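Keto/oxoacid ferredoxin oxidoreductase, gamma subunit (Geobacter sulfurreducens, PDB 3ON3) probably serves as one subunit of an iron-sulfur-dependent enzyme complex that oxidises 2-oxoacids and passes the electrons to ferredoxin. Local coordinates at residues T120-V125 against M173-K177; V130-L136 against N167-F171; L95-L101 against T113-N119. One frame throughout, in Å; residues are numbered along the deposited sequence.

Contact 1: residues T120-V125 against M173-K177; sequences TAKNDV and MGFEK
The carboxylate of Asp124 is the flat group here, and Lys177 and Met173 of helix 164-181 both reach it. Lys177 NZ meets Asp124 OD2 at 2.9 Å, nearly in line with the C-O bond, and forms a salt bridge. The methyl CE of Met173, a selenomethionine, lies off to one side of the carboxylate plane, 3.5 Å from Asp124 OD2. Its SE packs on Asp124 CB at 3.7 Å. The chain of Met173 bends at its last torsion (chi3 70°), which brings the methyl back toward the acid. Lys177 is extended beyond CG and comes tip to tip with Thr120, where NZ donates to OG1 at 2.8 Å. The ammonium group thus has two firm partners on helix 117-125, one turn apart, and OG1 is bonded in turn to Asn116 O. That helix turn is a wide, pi-type one: Thr120 O accepts from both Asp124 N and Val125 N. The short helical segments stand 11.8 Å apart at 105°, so side chains alone bridge them. Thr120 also packs on Val134 of helix 131-143. Thr120 and Lys177 both pack on Phe115 of the edge strand 111-115.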
ATOM      1  N   THR B 120       3.918   5.999 -23.042  1.00 42.06           N
ATOM      2  CA  THR B 120       5.321   6.160 -22.696  1.00 39.02           C
ATOM      3  C   THR B 120       5.813   4.844 -22.090  1.00 45.06           C
ATOM      4  O   THR B 120       6.776   4.250 -22.574  1.00 47.37           O
ATOM      5  CB  THR B 120       5.544   7.313 -21.697  1.00 35.99           C
ATOM      6  OG1 THR B 120       5.272   8.572 -22.339  1.00 37.96           O
ATOM      7  CG2 THR B 120       6.987   7.302 -21.191  1.00 31.52           C
ATOM      8  N   ALA B 121       5.132   4.382 -21.042  1.00 35.66           N
ATOM      9  CA  ALA B 121       5.490   3.127 -20.395  1.00 33.73           C
ATOM     10  C   ALA B 121       5.527   1.989 -21.403  1.00 46.25           C
ATOM     11  O   ALA B 121       6.485   1.205 -21.439  1.00 46.09           O
ATOM     12  CB  ALA B 121       4.493   2.806 -19.266  1.00 33.14           C
ATOM     13  N   LYS B 122       4.482   1.902 -22.225  1.00 47.95           N
ATOM     14  CA  LYS B 122       4.326   0.776 -23.144  1.00 49.20           C
ATOM     15  C   LYS B 122       5.326   0.785 -24.306  1.00 56.96           C
ATOM     16  O   LYS B 122       5.930  -0.237 -24.613  1.00 64.49           O
ATOM     17  CB  LYS B 122       2.886   0.674 -23.670  1.00 47.52           C
ATOM     18  CG  LYS B 122       2.615  -0.630 -24.437  1.00 56.24           C
ATOM     19  CD  LYS B 122       1.525  -0.527 -25.512  1.00 52.39           C
ATOM     20  CE  LYS B 122       1.564  -1.776 -26.417  1.00 62.87           C
ATOM     21  NZ  LYS B 122       0.683  -1.728 -27.637  1.00 61.76           N
ATOM     22  N   ASN B 123       5.513   1.933 -24.943  1.00 58.37           N
ATOM     23  CA  ASN B 123       6.312   1.992 -26.171  1.00 58.57           C
ATOM     24  C   ASN B 123       7.750   2.478 -26.005  1.00 52.63           C
ATOM     25  O   ASN B 123       8.658   1.981 -26.660  1.00 55.66           O
ATOM     26  CB  ASN B 123       5.597   2.834 -27.230  1.00 56.76           C
ATOM     27  CG  ASN B 123       4.460   2.084 -27.890  1.00 67.61           C
ATOM     28  OD1 ASN B 123       4.669   1.048 -28.524  1.00 74.38           O
ATOM     29  ND2 ASN B 123       3.249   2.602 -27.746  1.00 63.55           N
ATOM     30  N   ASP B 124       7.951   3.458 -25.137  1.00 51.29           N
ATOM     31  CA  ASP B 124       9.281   4.024 -24.934  1.00 57.38           C
ATOM     32  C   ASP B 124      10.114   3.146 -24.008  1.00 54.89           C
ATOM     33  O   ASP B 124      11.230   2.770 -24.348  1.00 49.64           O
ATOM     34  CB  ASP B 124       9.180   5.447 -24.380  1.00 57.12           C
ATOM     35  CG  ASP B 124       8.360   6.358 -25.273  1.00 70.18           C
ATOM     36  OD1 ASP B 124       7.976   5.913 -26.370  1.00 76.85           O
ATOM     37  OD2 ASP B 124       8.097   7.514 -24.882  1.00 78.52           O
ATOM     38  N   VAL B 125       9.559   2.814 -22.845  1.00 52.31           N
ATOM     39  CA  VAL B 125      10.237   1.952 -21.893  1.00 46.57           C
ATOM     40  C   VAL B 125      10.133   0.493 -22.336  1.00 52.29           C
ATOM     41  O   VAL B 125      11.042  -0.305 -22.106  1.00 60.43           O
ATOM     42  CB  VAL B 125       9.630   2.094 -20.493  1.00 49.70           C
ATOM     43  CG1 VAL B 125      10.288   1.119 -19.521  1.00 55.17           C
ATOM     44  CG2 VAL B 125       9.771   3.516 -20.007  1.00 42.98           C
HETATM   45  N   MSE B 173      11.697   9.323 -17.556  1.00 37.92           N
HETATM   46  CA  MSE B 173      10.855   9.769 -18.655  1.00 36.57           C
HETATM   47  C   MSE B 173       9.558  10.430 -18.217  1.00 37.60           C
HETATM   48  O   MSE B 173       9.127  11.417 -18.827  1.00 28.73           O
HETATM   49  CB  MSE B 173      10.555   8.622 -19.609  1.00 40.54           C
HETATM   50  CG  MSE B 173      11.793   8.068 -20.290  1.00 51.98           C
HETATM   51 SE   MSE B 173      11.358   7.124 -21.945  1.00 81.46          SE
HETATM   52  CE  MSE B 173      10.831   8.669 -23.022  1.00 73.76           C
ATOM     53  N   GLY B 174       8.912   9.875 -17.194  1.00 34.07           N
ATOM     54  CA  GLY B 174       7.740  10.521 -16.633  1.00 30.31           C
ATOM     55  C   GLY B 174       8.123  11.944 -16.219  1.00 38.01           C
ATOM     56  O   GLY B 174       7.438  12.939 -16.528  1.00 35.15           O
ATOM     57  N   PHE B 175       9.236  12.017 -15.504  1.00 32.15           N
ATOM     58  CA  PHE B 175       9.806  13.254 -15.000  1.00 38.83           C
ATOM     59  C   PHE B 175      10.045  14.248 -16.126  1.00 40.50           C
ATOM     60  O   PHE B 175       9.599  15.389 -16.057  1.00 38.78           O
ATOM     61  CB  PHE B 175      11.130  12.937 -14.300  1.00 36.30           C
ATOM     62  CG  PHE B 175      11.738  14.092 -13.567  1.00 36.35           C
ATOM     63  CD1 PHE B 175      11.374  14.362 -12.252  1.00 36.68           C
ATOM     64  CD2 PHE B 175      12.724  14.866 -14.166  1.00 35.04           C
ATOM     65  CE1 PHE B 175      11.959  15.399 -11.555  1.00 34.00           C
ATOM     66  CE2 PHE B 175      13.328  15.910 -13.470  1.00 38.94           C
ATOM     67  CZ  PHE B 175      12.947  16.177 -12.164  1.00 34.95           C
ATOM     68  N   GLU B 176      10.735  13.804 -17.170  1.00 41.90           N
ATOM     69  CA  GLU B 176      11.091  14.685 -18.277  1.00 39.49           C
ATOM     70  C   GLU B 176       9.848  15.203 -19.009  1.00 42.78           C
ATOM     71  O   GLU B 176       9.712  16.407 -19.230  1.00 32.96           O
ATOM     72  CB  GLU B 176      11.969  13.962 -19.290  1.00 33.71           C
ATOM     73  CG  GLU B 176      13.298  13.479 -18.783  1.00 49.02           C
ATOM     74  CD  GLU B 176      14.010  12.634 -19.805  1.00 46.77           C
ATOM     75  OE1 GLU B 176      13.343  12.140 -20.738  1.00 45.96           O
ATOM     76  OE2 GLU B 176      15.232  12.456 -19.671  1.00 57.44           O
ATOM     77  N   LYS B 177       8.968  14.284 -19.401  1.00 41.82           N
ATOM     78  CA  LYS B 177       7.801  14.619 -20.225  1.00 43.60           C
ATOM     79  C   LYS B 177       6.800  15.528 -19.514  1.00 41.04           C
ATOM     80  O   LYS B 177       6.237  16.421 -20.134  1.00 41.46           O
ATOM     81  CB  LYS B 177       7.090  13.367 -20.733  1.00 40.59           C
ATOM     82  CG  LYS B 177       7.883  12.538 -21.725  1.00 41.98           C
ATOM     83  CD  LYS B 177       6.962  11.538 -22.400  1.00 43.65           C
ATOM     84  CE  LYS B 177       7.695  10.634 -23.356  1.00 50.13           C
ATOM     85  NZ  LYS B 177       6.732   9.984 -24.294  1.00 54.74           N
TER

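Contact 2: residues V130-L136 against N167-F171; sequences VANIVAL and NRKAF
Val134 and Ala170 bring the backbones within 4.9 Å, CA to CA, where the short helical segments 131-136 and 167-171 pass 8.0 Å apart at 44°. The small side chain of Ala170 permits this close approach. Val134 CA even makes a CH...O contact with Ala170 O at 3.5 Å. Ala170 CB points into helix 131-143 and is met by three branched side chains. Val130 CG2 is the nearest of them, at 3.8 Å. Val134 CG2 and Ile133 CG2 are the other two methyls around it.

Ile133 splits its branches between two neighbours. CG2 stands opposite its own backbone N and lies between Asn167 O and Phe171, 3.9 Å from Phe171 CB. CG1 turns the other way and meets Asn167 OD1 at 3.3 Å. Val130 CG1 touches the same oxygen at 3.6 Å, so the amide of Asn167 is wedged against two aliphatic groups. Its ND2 bonds to Phe163 O, just ahead of helix 164-181, which probably fixes the rotation of the amide. At the far end, Leu136 CD1 sits at the edge of the Phe171 ring, near its plane, 4.0 Å from CE1. Val130 is the N-cap residue of helix 131-143, and its carbonyl oxygen receives both Ile133 N and Val134 N.

Ile133, Leu136 and Phe171 also pack on Val155 of helix 148-157. Val125 of helix 117-125 reaches Ala170. The contact is buried where these four helices meet. No hydrogen bond crosses between the segments. Cohesion here rests on the fit of methyl groups and a ring edge. The NH2 of Asn167 is satisfied by Phe163 O, while its OD1 faces carbon in this contact.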
ATOM      1  N   VAL B 130       4.561  -0.532 -16.005  1.00 45.33           N
ATOM      2  CA  VAL B 130       5.241   0.436 -15.160  1.00 39.32           C
ATOM      3  C   VAL B 130       4.732   1.843 -15.415  1.00 40.17           C
ATOM      4  O   VAL B 130       5.374   2.829 -15.035  1.00 38.21           O
ATOM      5  CB  VAL B 130       6.789   0.314 -15.204  1.00 44.32           C
ATOM      6  CG1 VAL B 130       7.219  -1.092 -14.709  1.00 32.72           C
ATOM      7  CG2 VAL B 130       7.342   0.629 -16.597  1.00 35.12           C
ATOM      8  N   ALA B 131       3.545   1.925 -16.020  1.00 40.45           N
ATOM      9  CA  ALA B 131       2.926   3.222 -16.310  1.00 39.16           C
ATOM     10  C   ALA B 131       2.777   4.039 -15.038  1.00 39.17           C
ATOM     11  O   ALA B 131       2.964   5.251 -15.051  1.00 39.06           O
ATOM     12  CB  ALA B 131       1.590   3.047 -17.013  1.00 36.30           C
ATOM     13  N   ASN B 132       2.472   3.365 -13.932  1.00 36.34           N
ATOM     14  CA  ASN B 132       2.414   4.023 -12.627  1.00 34.38           C
ATOM     15  C   ASN B 132       3.735   4.665 -12.205  1.00 34.24           C
ATOM     16  O   ASN B 132       3.729   5.621 -11.444  1.00 40.52           O
ATOM     17  CB  ASN B 132       1.945   3.047 -11.545  1.00 38.37           C
ATOM     18  CG  ASN B 132       2.870   1.847 -11.390  1.00 38.00           C
ATOM     19  OD1 ASN B 132       3.517   1.403 -12.345  1.00 52.20           O
ATOM     20  ND2 ASN B 132       2.936   1.319 -10.179  1.00 31.76           N
ATOM     21  N   ILE B 133       4.856   4.126 -12.691  1.00 35.46           N
ATOM     22  CA  ILE B 133       6.187   4.667 -12.372  1.00 33.35           C
ATOM     23  C   ILE B 133       6.423   5.917 -13.200  1.00 30.73           C
ATOM     24  O   ILE B 133       6.896   6.921 -12.695  1.00 30.57           O
ATOM     25  CB  ILE B 133       7.346   3.640 -12.618  1.00 40.99           C
ATOM     26  CG1 ILE B 133       7.084   2.328 -11.870  1.00 48.03           C
ATOM     27  CG2 ILE B 133       8.709   4.219 -12.197  1.00 34.14           C
ATOM     28  CD1 ILE B 133       6.703   2.516 -10.387  1.00 35.47           C
ATOM     29  N   VAL B 134       6.064   5.849 -14.476  1.00 34.81           N
ATOM     30  CA  VAL B 134       6.014   7.044 -15.312  1.00 32.85           C
ATOM     31  C   VAL B 134       5.235   8.183 -14.656  1.00 31.15           C
ATOM     32  O   VAL B 134       5.724   9.306 -14.565  1.00 37.51           O
ATOM     33  CB  VAL B 134       5.401   6.765 -16.665  1.00 31.64           C
ATOM     34  CG1 VAL B 134       5.461   8.041 -17.535  1.00 30.79           C
ATOM     35  CG2 VAL B 134       6.120   5.617 -17.340  1.00 38.38           C
ATOM     36  N   ALA B 135       4.034   7.881 -14.177  1.00 32.48           N
ATOM     37  CA  ALA B 135       3.163   8.897 -13.591  1.00 37.13           C
ATOM     38  C   ALA B 135       3.783   9.466 -12.316  1.00 34.27           C
ATOM     39  O   ALA B 135       3.616  10.634 -11.985  1.00 38.26           O
ATOM     40  CB  ALA B 135       1.794   8.297 -13.295  1.00 46.37           C
ATOM     41  N   LEU B 136       4.498   8.612 -11.606  1.00 36.42           N
ATOM     42  CA  LEU B 136       5.120   8.977 -10.346  1.00 36.22           C
ATOM     43  C   LEU B 136       6.267   9.954 -10.602  1.00 35.67           C
ATOM     44  O   LEU B 136       6.437  10.938  -9.871  1.00 34.46           O
ATOM     45  CB  LEU B 136       5.618   7.707  -9.658  1.00 40.17           C
ATOM     46  CG  LEU B 136       6.166   7.728  -8.236  1.00 45.42           C
ATOM     47  CD1 LEU B 136       7.583   8.327  -8.211  1.00 40.42           C
ATOM     48  CD2 LEU B 136       5.210   8.452  -7.293  1.00 43.13           C
ATOM     49  N   ASN B 167      12.568   0.525 -14.744  1.00 35.17           N
ATOM     50  CA  ASN B 167      11.913   1.444 -13.835  1.00 33.25           C
ATOM     51  C   ASN B 167      12.646   2.786 -13.710  1.00 31.79           C
ATOM     52  O   ASN B 167      12.009   3.830 -13.665  1.00 32.94           O
ATOM     53  CB  ASN B 167      11.674   0.793 -12.469  1.00 35.50           C
ATOM     54  CG  ASN B 167      10.565  -0.258 -12.519  1.00 41.63           C
ATOM     55  OD1 ASN B 167       9.461  -0.016 -12.059  1.00 48.31           O
ATOM     56  ND2 ASN B 167      10.858  -1.415 -13.107  1.00 42.29           N
ATOM     57  N   ARG B 168      13.977   2.762 -13.654  1.00 31.11           N
ATOM     58  CA  ARG B 168      14.721   4.017 -13.674  1.00 34.50           C
ATOM     59  C   ARG B 168      14.340   4.831 -14.911  1.00 34.27           C
ATOM     60  O   ARG B 168      14.064   6.015 -14.815  1.00 37.36           O
ATOM     61  CB  ARG B 168      16.240   3.775 -13.640  1.00 34.73           C
ATOM     62  CG  ARG B 168      17.062   4.917 -14.251  1.00 39.88           C
ATOM     63  CD  ARG B 168      17.043   6.210 -13.431  1.00 44.67           C
ATOM     64  NE  ARG B 168      17.614   7.316 -14.209  1.00 56.20           N
ATOM     65  CZ  ARG B 168      17.981   8.503 -13.724  1.00 47.71           C
ATOM     66  NH1 ARG B 168      17.861   8.779 -12.435  1.00 52.38           N
ATOM     67  NH2 ARG B 168      18.468   9.425 -14.540  1.00 57.34           N
ATOM     68  N   LYS B 169      14.335   4.174 -16.072  1.00 37.38           N
ATOM     69  CA  LYS B 169      13.950   4.804 -17.331  1.00 32.63           C
ATOM     70  C   LYS B 169      12.515   5.356 -17.302  1.00 38.30           C
ATOM     71  O   LYS B 169      12.258   6.477 -17.750  1.00 46.39           O
ATOM     72  CB  LYS B 169      14.134   3.826 -18.496  1.00 34.71           C
ATOM     73  CG  LYS B 169      13.945   4.455 -19.880  1.00 40.03           C
ATOM     74  CD  LYS B 169      14.223   3.442 -20.981  1.00 49.57           C
ATOM     75  CE  LYS B 169      14.051   4.053 -22.362  1.00 63.31           C
ATOM     76  NZ  LYS B 169      14.997   5.194 -22.567  1.00 75.85           N
ATOM     77  N   ALA B 170      11.587   4.573 -16.769  1.00 32.55           N
ATOM     78  CA  ALA B 170      10.193   4.991 -16.677  1.00 37.75           C
ATOM     79  C   ALA B 170      10.075   6.233 -15.807  1.00 36.63           C
ATOM     80  O   ALA B 170       9.366   7.185 -16.143  1.00 34.48           O
ATOM     81  CB  ALA B 170       9.322   3.849 -16.101  1.00 30.15           C
ATOM     82  N   PHE B 171      10.752   6.199 -14.669  1.00 28.77           N
ATOM     83  CA  PHE B 171      10.714   7.309 -13.733  1.00 31.38           C
ATOM     84  C   PHE B 171      11.294   8.577 -14.369  1.00 35.68           C
ATOM     85  O   PHE B 171      10.694   9.648 -14.295  1.00 32.02           O
ATOM     86  CB  PHE B 171      11.486   6.937 -12.466  1.00 36.43           C
ATOM     87  CG  PHE B 171      11.747   8.099 -11.540  1.00 40.61           C
ATOM     88  CD1 PHE B 171      10.744   8.580 -10.703  1.00 34.71           C
ATOM     89  CD2 PHE B 171      13.008   8.687 -11.479  1.00 40.04           C
ATOM     90  CE1 PHE B 171      10.988   9.644  -9.838  1.00 37.12           C
ATOM     91  CE2 PHE B 171      13.263   9.762 -10.615  1.00 36.80           C
ATOM     92  CZ  PHE B 171      12.257  10.236  -9.795  1.00 39.50           C
TER

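Contact 3: residues L95-L101 against T113-N119; sequences LLVDSDL and TAFNIIN
The carboxylate of Asp98 receives three backbone amides, one of them weakly. The segments are neighbouring parallel strands, 93-98 and 111-115, at one edge of the mixed sheet, followed by the start of helix 117-125. Along the strands, Thr113 N donates to Leu95 O, and Val97 N to Thr113 O. Ser99 N donates to Phe115 O at 3.0 Å from above the carbonyl plane, and Ile117 N bonds to the same oxygen weakly, closing an inverse gamma turn centred on Asn116.

At the end of strand 93-98 the carboxylate of Asp98 takes over. Its CG lies anti to the backbone N (chi1 175°), which carries the group over to the helix start. Ile118 N reaches Asp98 OD2 at 2.9 Å in a nearly straight bond (169°). Asn116, at the N-cap position, makes no side-chain capping bond; the acceptor for Ile118 N comes from the adjacent strand. Asp98 OD1 accepts from Leu101 N at 3.0 Å, an Asx motif, and weakly from Asp100 N. The helix start and these amide donors would probably favour the ionised acid. An alanine in place of Asp98 would remove both oxygens, and would probably leave Ile118 N without its acceptor and the turn 99-101 free to shift.

Leu96 CG and Ile117 CD1 meet at 4.1 Å on the face turned to helix 131-143. Val97 CG2 packs on Ala114 CB at 3.7 Å on the other face. At the exposed end a water donates to Asp100 OD1 at 2.7 Å and accepts a weak bond from Asn116 ND2.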
ATOM      1  N   LEU B  95      -3.180  19.006 -11.888  1.00 41.84           N
ATOM      2  CA  LEU B  95      -3.999  17.980 -12.504  1.00 43.13           C
ATOM      3  C   LEU B  95      -3.204  17.279 -13.580  1.00 41.52           C
ATOM      4  O   LEU B  95      -2.899  17.857 -14.593  1.00 43.90           O
ATOM      5  CB  LEU B  95      -5.284  18.570 -13.083  1.00 48.40           C
ATOM      6  CG  LEU B  95      -6.118  17.597 -13.931  1.00 51.00           C
ATOM      7  CD1 LEU B  95      -6.499  16.364 -13.135  1.00 36.74           C
ATOM      8  CD2 LEU B  95      -7.361  18.264 -14.517  1.00 50.88           C
ATOM      9  N   LEU B  96      -2.849  16.026 -13.334  1.00 47.55           N
ATOM     10  CA  LEU B  96      -2.084  15.244 -14.290  1.00 40.15           C
ATOM     11  C   LEU B  96      -2.934  14.106 -14.812  1.00 38.44           C
ATOM     12  O   LEU B  96      -3.424  13.266 -14.037  1.00 41.62           O
ATOM     13  CB  LEU B  96      -0.816  14.689 -13.633  1.00 45.79           C
ATOM     14  CG  LEU B  96       0.000  13.650 -14.412  1.00 45.25           C
ATOM     15  CD1 LEU B  96       0.712  14.283 -15.632  1.00 36.70           C
ATOM     16  CD2 LEU B  96       1.001  12.966 -13.506  1.00 43.05           C
ATOM     17  N   VAL B  97      -3.101  14.070 -16.126  1.00 39.29           N
ATOM     18  CA  VAL B  97      -3.910  13.028 -16.745  1.00 51.12           C
ATOM     19  C   VAL B  97      -3.141  12.338 -17.863  1.00 47.83           C
ATOM     20  O   VAL B  97      -2.134  12.855 -18.322  1.00 43.82           O
ATOM     21  CB  VAL B  97      -5.260  13.592 -17.279  1.00 51.55           C
ATOM     22  CG1 VAL B  97      -5.982  14.366 -16.183  1.00 49.03           C
ATOM     23  CG2 VAL B  97      -5.048  14.491 -18.503  1.00 53.43           C
ATOM     24  N   ASP B  98      -3.602  11.162 -18.277  1.00 47.02           N
ATOM     25  CA  ASP B  98      -3.122  10.567 -19.515  1.00 47.06           C
ATOM     26  C   ASP B  98      -3.913  11.151 -20.688  1.00 56.05           C
ATOM     27  O   ASP B  98      -5.144  11.227 -20.641  1.00 54.91           O
ATOM     28  CB  ASP B  98      -3.228   9.045 -19.490  1.00 48.59           C
ATOM     29  CG  ASP B  98      -2.841   8.417 -20.823  1.00 53.18           C
ATOM     30  OD1 ASP B  98      -3.491   8.724 -21.837  1.00 58.57           O
ATOM     31  OD2 ASP B  98      -1.888   7.621 -20.868  1.00 51.60           O
ATOM     32  N   SER B  99      -3.208  11.569 -21.735  1.00 57.02           N
ATOM     33  CA  SER B  99      -3.839  12.334 -22.815  1.00 60.57           C
ATOM     34  C   SER B  99      -4.554  11.479 -23.858  1.00 65.86           C
ATOM     35  O   SER B  99      -5.438  11.965 -24.566  1.00 65.42           O
ATOM     36  CB  SER B  99      -2.819  13.245 -23.501  1.00 53.21           C
ATOM     37  OG  SER B  99      -1.792  12.484 -24.101  1.00 62.81           O
ATOM     38  N   ASP B 100      -4.156  10.217 -23.965  1.00 67.28           N
ATOM     39  CA  ASP B 100      -4.811   9.280 -24.868  1.00 63.02           C
ATOM     40  C   ASP B 100      -6.186   8.907 -24.328  1.00 62.36           C
ATOM     41  O   ASP B 100      -7.159   8.830 -25.075  1.00 65.15           O
ATOM     42  CB  ASP B 100      -3.958   8.018 -25.036  1.00 59.08           C
ATOM     43  CG  ASP B 100      -2.758   8.241 -25.944  1.00 62.49           C
ATOM     44  OD1 ASP B 100      -1.621   7.911 -25.541  1.00 56.42           O
ATOM     45  OD2 ASP B 100      -2.955   8.752 -27.068  1.00 66.03           O
ATOM     46  N   LEU B 101      -6.254   8.698 -23.018  1.00 54.19           N
ATOM     47  CA  LEU B 101      -7.432   8.142 -22.386  1.00 56.96           C
ATOM     48  C   LEU B 101      -8.315   9.189 -21.731  1.00 63.60           C
ATOM     49  O   LEU B 101      -9.528   9.027 -21.663  1.00 63.13           O
ATOM     50  CB  LEU B 101      -7.016   7.092 -21.368  1.00 59.54           C
ATOM     51  CG  LEU B 101      -6.433   5.844 -22.029  1.00 69.37           C
ATOM     52  CD1 LEU B 101      -5.164   5.400 -21.330  1.00 71.67           C
ATOM     53  CD2 LEU B 101      -7.468   4.726 -22.079  1.00 74.93           C
ATOM     54  N   THR B 113      -1.625  19.267 -16.751  1.00 46.74           N
ATOM     55  CA  THR B 113      -0.621  18.695 -17.623  1.00 50.80           C
ATOM     56  C   THR B 113      -1.120  17.372 -18.145  1.00 50.43           C
ATOM     57  O   THR B 113      -1.672  16.581 -17.393  1.00 48.11           O
ATOM     58  CB  THR B 113       0.714  18.464 -16.895  1.00 44.87           C
ATOM     59  OG1 THR B 113       1.224  19.723 -16.449  1.00 53.26           O
ATOM     60  CG2 THR B 113       1.728  17.808 -17.835  1.00 39.54           C
ATOM     61  N   ALA B 114      -0.921  17.140 -19.436  1.00 51.77           N
ATOM     62  CA  ALA B 114      -1.401  15.922 -20.067  1.00 52.64           C
ATOM     63  C   ALA B 114      -0.361  15.366 -21.021  1.00 43.83           C
ATOM     64  O   ALA B 114       0.160  16.090 -21.860  1.00 39.30           O
ATOM     65  CB  ALA B 114      -2.718  16.197 -20.814  1.00 50.51           C
ATOM     66  N   PHE B 115      -0.048  14.085 -20.881  1.00 43.89           N
ATOM     67  CA  PHE B 115       0.796  13.414 -21.859  1.00 44.98           C
ATOM     68  C   PHE B 115       0.493  11.942 -21.905  1.00 45.62           C
ATOM     69  O   PHE B 115      -0.305  11.446 -21.110  1.00 45.44           O
ATOM     70  CB  PHE B 115       2.306  13.703 -21.669  1.00 45.55           C
ATOM     71  CG  PHE B 115       2.964  12.980 -20.510  1.00 40.13           C
ATOM     72  CD1 PHE B 115       3.599  11.761 -20.707  1.00 32.66           C
ATOM     73  CD2 PHE B 115       3.009  13.556 -19.245  1.00 39.26           C
ATOM     74  CE1 PHE B 115       4.250  11.099 -19.661  1.00 29.83           C
ATOM     75  CE2 PHE B 115       3.655  12.910 -18.178  1.00 37.82           C
ATOM     76  CZ  PHE B 115       4.278  11.672 -18.387  1.00 35.55           C
ATOM     77  N   ASN B 116       1.101  11.261 -22.868  1.00 44.70           N
ATOM     78  CA  ASN B 116       0.841   9.848 -23.092  1.00 42.75           C
ATOM     79  C   ASN B 116       1.522   8.951 -22.061  1.00 33.87           C
ATOM     80  O   ASN B 116       2.388   8.157 -22.399  1.00 43.89           O
ATOM     81  CB  ASN B 116       1.247   9.452 -24.516  1.00 44.37           C
ATOM     82  CG  ASN B 116       2.721   9.698 -24.801  1.00 51.24           C
ATOM     83  OD1 ASN B 116       3.402  10.445 -24.085  1.00 49.51           O
ATOM     84  ND2 ASN B 116       3.220   9.072 -25.855  1.00 50.00           N
ATOM     85  N   ILE B 117       1.110   9.087 -20.806  1.00 42.86           N
ATOM     86  CA  ILE B 117       1.682   8.322 -19.698  1.00 46.03           C
ATOM     87  C   ILE B 117       1.740   6.822 -19.951  1.00 46.04           C
ATOM     88  O   ILE B 117       2.781   6.183 -19.781  1.00 48.57           O
ATOM     89  CB  ILE B 117       0.888   8.534 -18.398  1.00 37.69           C
ATOM     90  CG1 ILE B 117       0.956  10.001 -17.962  1.00 46.70           C
ATOM     91  CG2 ILE B 117       1.442   7.640 -17.301  1.00 30.12           C
ATOM     92  CD1 ILE B 117      -0.029  10.391 -16.849  1.00 35.41           C
ATOM     93  N   ILE B 118       0.605   6.258 -20.329  1.00 47.43           N
ATOM     94  CA  ILE B 118       0.501   4.817 -20.495  1.00 46.77           C
ATOM     95  C   ILE B 118       1.365   4.357 -21.666  1.00 45.64           C
ATOM     96  O   ILE B 118       2.042   3.339 -21.598  1.00 44.55           O
ATOM     97  CB  ILE B 118      -0.977   4.374 -20.678  1.00 43.56           C
ATOM     98  CG1 ILE B 118      -1.650   4.187 -19.315  1.00 53.77           C
ATOM     99  CG2 ILE B 118      -1.038   3.049 -21.378  1.00 47.29           C
ATOM    100  CD1 ILE B 118      -2.832   5.060 -19.069  1.00 58.56           C
ATOM    101  N   ASN B 119       1.358   5.144 -22.731  1.00 46.06           N
ATOM    102  CA  ASN B 119       2.041   4.787 -23.955  1.00 49.10           C
ATOM    103  C   ASN B 119       3.535   5.028 -23.859  1.00 43.64           C
ATOM    104  O   ASN B 119       4.326   4.360 -24.520  1.00 42.83           O
ATOM    105  CB  ASN B 119       1.465   5.587 -25.110  1.00 64.63           C
ATOM    106  CG  ASN B 119       1.490   4.821 -26.398  1.00 78.07           C
ATOM    107  OD1 ASN B 119       2.407   4.977 -27.204  1.00 86.52           O
ATOM    108  ND2 ASN B 119       0.489   3.970 -26.598  1.00 74.32           N
TER
HETATM  109  O   HOH W   1       0.375   8.111 -27.406  1.00 55.23           O

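Contact 2 is wholly buried and mainly apolar, whereas contact 1 lies at the surface and turns on a salt bridge. Contact 3 is mixed: a buried strand pair leading into an exposed turn. Helix 164-181 serves contacts 1 and 2, which lie about 7 Å apart between centres. Helix 117-125 serves contacts 1 and 3. Along the chain, contact 2 is nested within the loop that contact 1 closes, and contact 3 comes before both. Val134 joins the three places: its CG1 packs on Phe115 CZ of contact 3 at 3.9 Å and on Gly174 CA of contact 1 at 3.5 Å. Main-chain bonds dominate in the sheet, methyl packing between the buried helices, and charge at the surface.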